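Local coordinates for protein biphenyl 2,3-Dioxygenase Beta Subunit (Sphingobium yanoikuyae, PDB 2GBW) that probably serves as the beta subunit of a ring-hydroxylating dioxygenase that acts on biphenyl, at residues B[45-50]-B[63-68]. Numbering follows the deposited sequence.
Sequences HYWMPI and PTPDDA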
ATOM      1  N   HIS B  45      21.046 -21.970 -20.751  1.00 39.09           N
ATOM      2  CA  HIS B  45      20.113 -22.437 -19.720  1.00 38.82           C
ATOM      3  C   HIS B  45      19.703 -21.203 -18.972  1.00 38.49           C
ATOM      4  O   HIS B  45      20.535 -20.526 -18.403  1.00 37.18           O
ATOM      5  CB  HIS B  45      20.762 -23.443 -18.780  1.00 39.23           C
ATOM      6  CG  HIS B  45      19.825 -23.980 -17.738  1.00 40.64           C
ATOM      7  ND1 HIS B  45      20.206 -24.165 -16.425  1.00 44.04           N
ATOM      8  CD2 HIS B  45      18.523 -24.315 -17.810  1.00 45.22           C
ATOM      9  CE1 HIS B  45      19.171 -24.618 -15.739  1.00 44.66           C
ATOM     10  NE2 HIS B  45      18.133 -24.701 -16.551  1.00 43.43           N
ATOM     11  N   TYR B  46      18.393 -20.946 -18.960  1.00 38.69           N
ATOM     12  CA  TYR B  46      17.814 -19.769 -18.381  1.00 39.39           C
ATOM     13  C   TYR B  46      16.961 -20.276 -17.228  1.00 38.62           C
ATOM     14  O   TYR B  46      15.996 -21.000 -17.448  1.00 39.80           O
ATOM     15  CB  TYR B  46      16.986 -19.100 -19.462  1.00 39.54           C
ATOM     16  CG  TYR B  46      16.424 -17.768 -19.119  1.00 40.64           C
ATOM     17  CD1 TYR B  46      15.338 -17.687 -18.270  1.00 39.31           C
ATOM     18  CD2 TYR B  46      16.962 -16.576 -19.638  1.00 40.07           C
ATOM     19  CE1 TYR B  46      14.763 -16.493 -17.970  1.00 43.56           C
ATOM     20  CE2 TYR B  46      16.389 -15.333 -19.302  1.00 39.96           C
ATOM     21  CZ  TYR B  46      15.296 -15.315 -18.481  1.00 41.43           C
ATOM     22  OH  TYR B  46      14.683 -14.124 -18.121  1.00 42.36           O
ATOM     23  N   TRP B  47      17.358 -19.937 -16.001  1.00 38.86           N
ATOM     24  CA  TRP B  47      16.917 -20.632 -14.795  1.00 38.95           C
ATOM     25  C   TRP B  47      16.575 -19.653 -13.664  1.00 40.00           C
ATOM     26  O   TRP B  47      17.376 -18.822 -13.306  1.00 38.16           O
ATOM     27  CB  TRP B  47      17.999 -21.605 -14.382  1.00 40.22           C
ATOM     28  CG  TRP B  47      17.767 -22.388 -13.174  1.00 38.25           C
ATOM     29  CD1 TRP B  47      16.580 -22.848 -12.705  1.00 39.31           C
ATOM     30  CD2 TRP B  47      18.763 -22.807 -12.266  1.00 40.68           C
ATOM     31  NE1 TRP B  47      16.783 -23.546 -11.537  1.00 40.52           N
ATOM     32  CE2 TRP B  47      18.129 -23.551 -11.263  1.00 40.82           C
ATOM     33  CE3 TRP B  47      20.162 -22.648 -12.228  1.00 37.93           C
ATOM     34  CZ2 TRP B  47      18.828 -24.097 -10.193  1.00 41.42           C
ATOM     35  CZ3 TRP B  47      20.862 -23.195 -11.157  1.00 41.01           C
ATOM     36  CH2 TRP B  47      20.173 -23.911 -10.158  1.00 40.10           C
ATOM     37  N   MET B  48      15.350 -19.770 -13.158  1.00 38.65           N
ATOM     38  CA  MET B  48      14.835 -18.985 -12.012  1.00 40.00           C
ATOM     39  C   MET B  48      14.259 -19.951 -10.950  1.00 38.85           C
ATOM     40  O   MET B  48      13.083 -20.308 -10.987  1.00 38.88           O
ATOM     41  CB  MET B  48      13.773 -17.972 -12.446  1.00 38.91           C
ATOM     42  CG  MET B  48      13.227 -17.019 -11.293  1.00 40.06           C
ATOM     43  SD  MET B  48      11.866 -15.980 -11.864  1.00 43.73           S
ATOM     44  CE  MET B  48      12.825 -14.818 -12.921  1.00 40.14           C
ATOM     45  N   PRO B  49      15.101 -20.401 -10.010  1.00 39.89           N
ATOM     46  CA  PRO B  49      14.692 -21.420  -9.020  1.00 40.36           C
ATOM     47  C   PRO B  49      13.689 -20.907  -8.080  1.00 40.91           C
ATOM     48  O   PRO B  49      13.609 -19.706  -7.869  1.00 41.58           O
ATOM     49  CB  PRO B  49      15.968 -21.734  -8.246  1.00 41.61           C
ATOM     50  CG  PRO B  49      17.015 -20.959  -8.852  1.00 40.86           C
ATOM     51  CD  PRO B  49      16.528 -20.074  -9.917  1.00 39.93           C
ATOM     52  N   ILE B  50      12.931 -21.831  -7.488  1.00 41.95           N
ATOM     53  CA  ILE B  50      12.049 -21.489  -6.349  1.00 41.07           C
ATOM     54  C   ILE B  50      12.842 -21.799  -5.071  1.00 42.05           C
ATOM     55  O   ILE B  50      13.195 -22.943  -4.804  1.00 39.82           O
ATOM     56  CB  ILE B  50      10.751 -22.285  -6.382  1.00 42.73           C
ATOM     57  CG1 ILE B  50       9.917 -21.884  -7.595  1.00 43.68           C
ATOM     58  CG2 ILE B  50       9.995 -22.071  -5.095  1.00 40.58           C
ATOM     59  CD1 ILE B  50       9.100 -22.992  -8.079  1.00 44.46           C
ATOM     60  N   PRO B  63      18.447 -25.471  -4.314  1.00 47.96           N
ATOM     61  CA  PRO B  63      17.835 -25.961  -5.541  1.00 47.53           C
ATOM     62  C   PRO B  63      18.798 -26.116  -6.704  1.00 46.78           C
ATOM     63  O   PRO B  63      19.690 -25.275  -6.914  1.00 46.67           O
ATOM     64  CB  PRO B  63      16.770 -24.907  -5.887  1.00 48.04           C
ATOM     65  CG  PRO B  63      16.939 -23.788  -4.936  1.00 48.83           C
ATOM     66  CD  PRO B  63      17.826 -24.236  -3.808  1.00 47.52           C
ATOM     67  N   THR B  64      18.622 -27.231  -7.401  1.00 45.98           N
ATOM     68  CA  THR B  64      19.287 -27.511  -8.648  1.00 45.83           C
ATOM     69  C   THR B  64      18.265 -27.467  -9.782  1.00 44.65           C
ATOM     70  O   THR B  64      17.047 -27.352  -9.534  1.00 43.58           O
ATOM     71  CB  THR B  64      19.908 -28.909  -8.640  1.00 46.20           C
ATOM     72  OG1 THR B  64      18.832 -29.872  -8.705  1.00 47.93           O
ATOM     73  CG2 THR B  64      20.785 -29.087  -7.393  1.00 46.88           C
ATOM     74  N   PRO B  65      18.744 -27.532 -11.040  1.00 43.59           N
ATOM     75  CA  PRO B  65      17.898 -27.589 -12.205  1.00 43.94           C
ATOM     76  C   PRO B  65      16.982 -28.798 -12.274  1.00 45.17           C
ATOM     77  O   PRO B  65      16.054 -28.782 -13.081  1.00 44.25           O
ATOM     78  CB  PRO B  65      18.924 -27.549 -13.368  1.00 45.07           C
ATOM     79  CG  PRO B  65      19.969 -26.772 -12.835  1.00 43.20           C
ATOM     80  CD  PRO B  65      20.137 -27.391 -11.467  1.00 45.01           C
ATOM     81  N   ASP B  66      17.131 -29.780 -11.378  1.00 45.29           N
ATOM     82  CA  ASP B  66      16.203 -30.905 -11.347  1.00 44.85           C
ATOM     83  C   ASP B  66      15.041 -30.632 -10.384  1.00 44.26           C
ATOM     84  O   ASP B  66      14.161 -31.476 -10.195  1.00 46.23           O
ATOM     85  CB  ASP B  66      16.919 -32.190 -10.916  1.00 46.97           C
ATOM     86  CG  ASP B  66      16.049 -33.440 -11.076  1.00 49.64           C
ATOM     87  OD1 ASP B  66      15.538 -33.695 -12.204  1.00 60.04           O
ATOM     88  OD2 ASP B  66      15.811 -34.157 -10.064  1.00 59.55           O
ATOM     89  N   ASP B  67      15.019 -29.436  -9.808  1.00 43.37           N
ATOM     90  CA  ASP B  67      13.982 -29.051  -8.819  1.00 43.24           C
ATOM     91  C   ASP B  67      13.039 -28.005  -9.390  1.00 42.33           C
ATOM     92  O   ASP B  67      13.307 -27.383 -10.431  1.00 41.29           O
ATOM     93  CB  ASP B  67      14.655 -28.461  -7.575  1.00 44.21           C
ATOM     94  CG  ASP B  67      15.617 -29.425  -6.910  1.00 46.53           C
ATOM     95  OD1 ASP B  67      15.304 -30.643  -6.849  1.00 50.83           O
ATOM     96  OD2 ASP B  67      16.671 -28.975  -6.432  1.00 50.34           O
ATOM     97  N   ALA B  68      11.927 -27.782  -8.707  1.00 40.33           N
ATOM     98  CA  ALA B  68      10.993 -26.739  -9.146  1.00 41.15           C
ATOM     99  C   ALA B  68      11.702 -25.403  -9.463  1.00 39.98           C
ATOM    100  O   ALA B  68      12.590 -24.933  -8.760  1.00 42.02           O
ATOM    101  CB  ALA B  68       9.897 -26.502  -8.121  1.00 39.38           C
TER
HETATM  102  O   HOH W   1      15.412 -25.067  -9.549  1.00 33.57           O
HETATM  103  O   HOH W   2      13.127 -25.515  -5.956  1.00 31.65           O
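Ile50 and Ala68 bring the two backbones to their closest approach, where Ile50 N gives a weak, long but straight hydrogen bond to Ala68 O (3.4 Å, 169°). From there the loop 63-68 diverges from the strand 45-49 through a type I turn, Thr64 to Asp67. The turn is braced internally: Asp67 OD2 accepts from Thr64 N at 2.8 Å, and Thr64 OG1 accepts from Asp66 N in an ST turn. Two waters supplement the single direct bond between the segments. One accepts from Trp47 NE1 (2.9 Å) in the plane of the indole and lies close to Thr64 O and Ala68 O; the other bridges Ile50 O and Ala68 O. The arrangement illustrates how an irregular connection is folded back on its own strand: in this NTF2-like beta subunit, 63-68 belongs to the loop joining neighbouring antiparallel strands 44-49 and 71-73 of the curved sheet. Trp47, with CG anti to its own N (chi1 179°), extends its indole between two prolines. Pro65 CG sits 3.8 Å from the six-membered ring centroid, a CH-pi contact over one face, while Pro49 CG lies against the opposite face and Pro63 O meets CH2 at the edge. Replacing Trp47 with an alanine would probably leave a gap between Pro49 and Pro65 and deprive the first water of its donor. Pro65 CG also touches His45 CE1 (3.7 Å), an imidazole whose NE2 is hydrogen-bonded to Asn72. Farther along, Pro63 CG packs on Pro49 CB, and Ile50 CD1 reaches Ala68 CB at 3.6 Å, beside the chain of another protein.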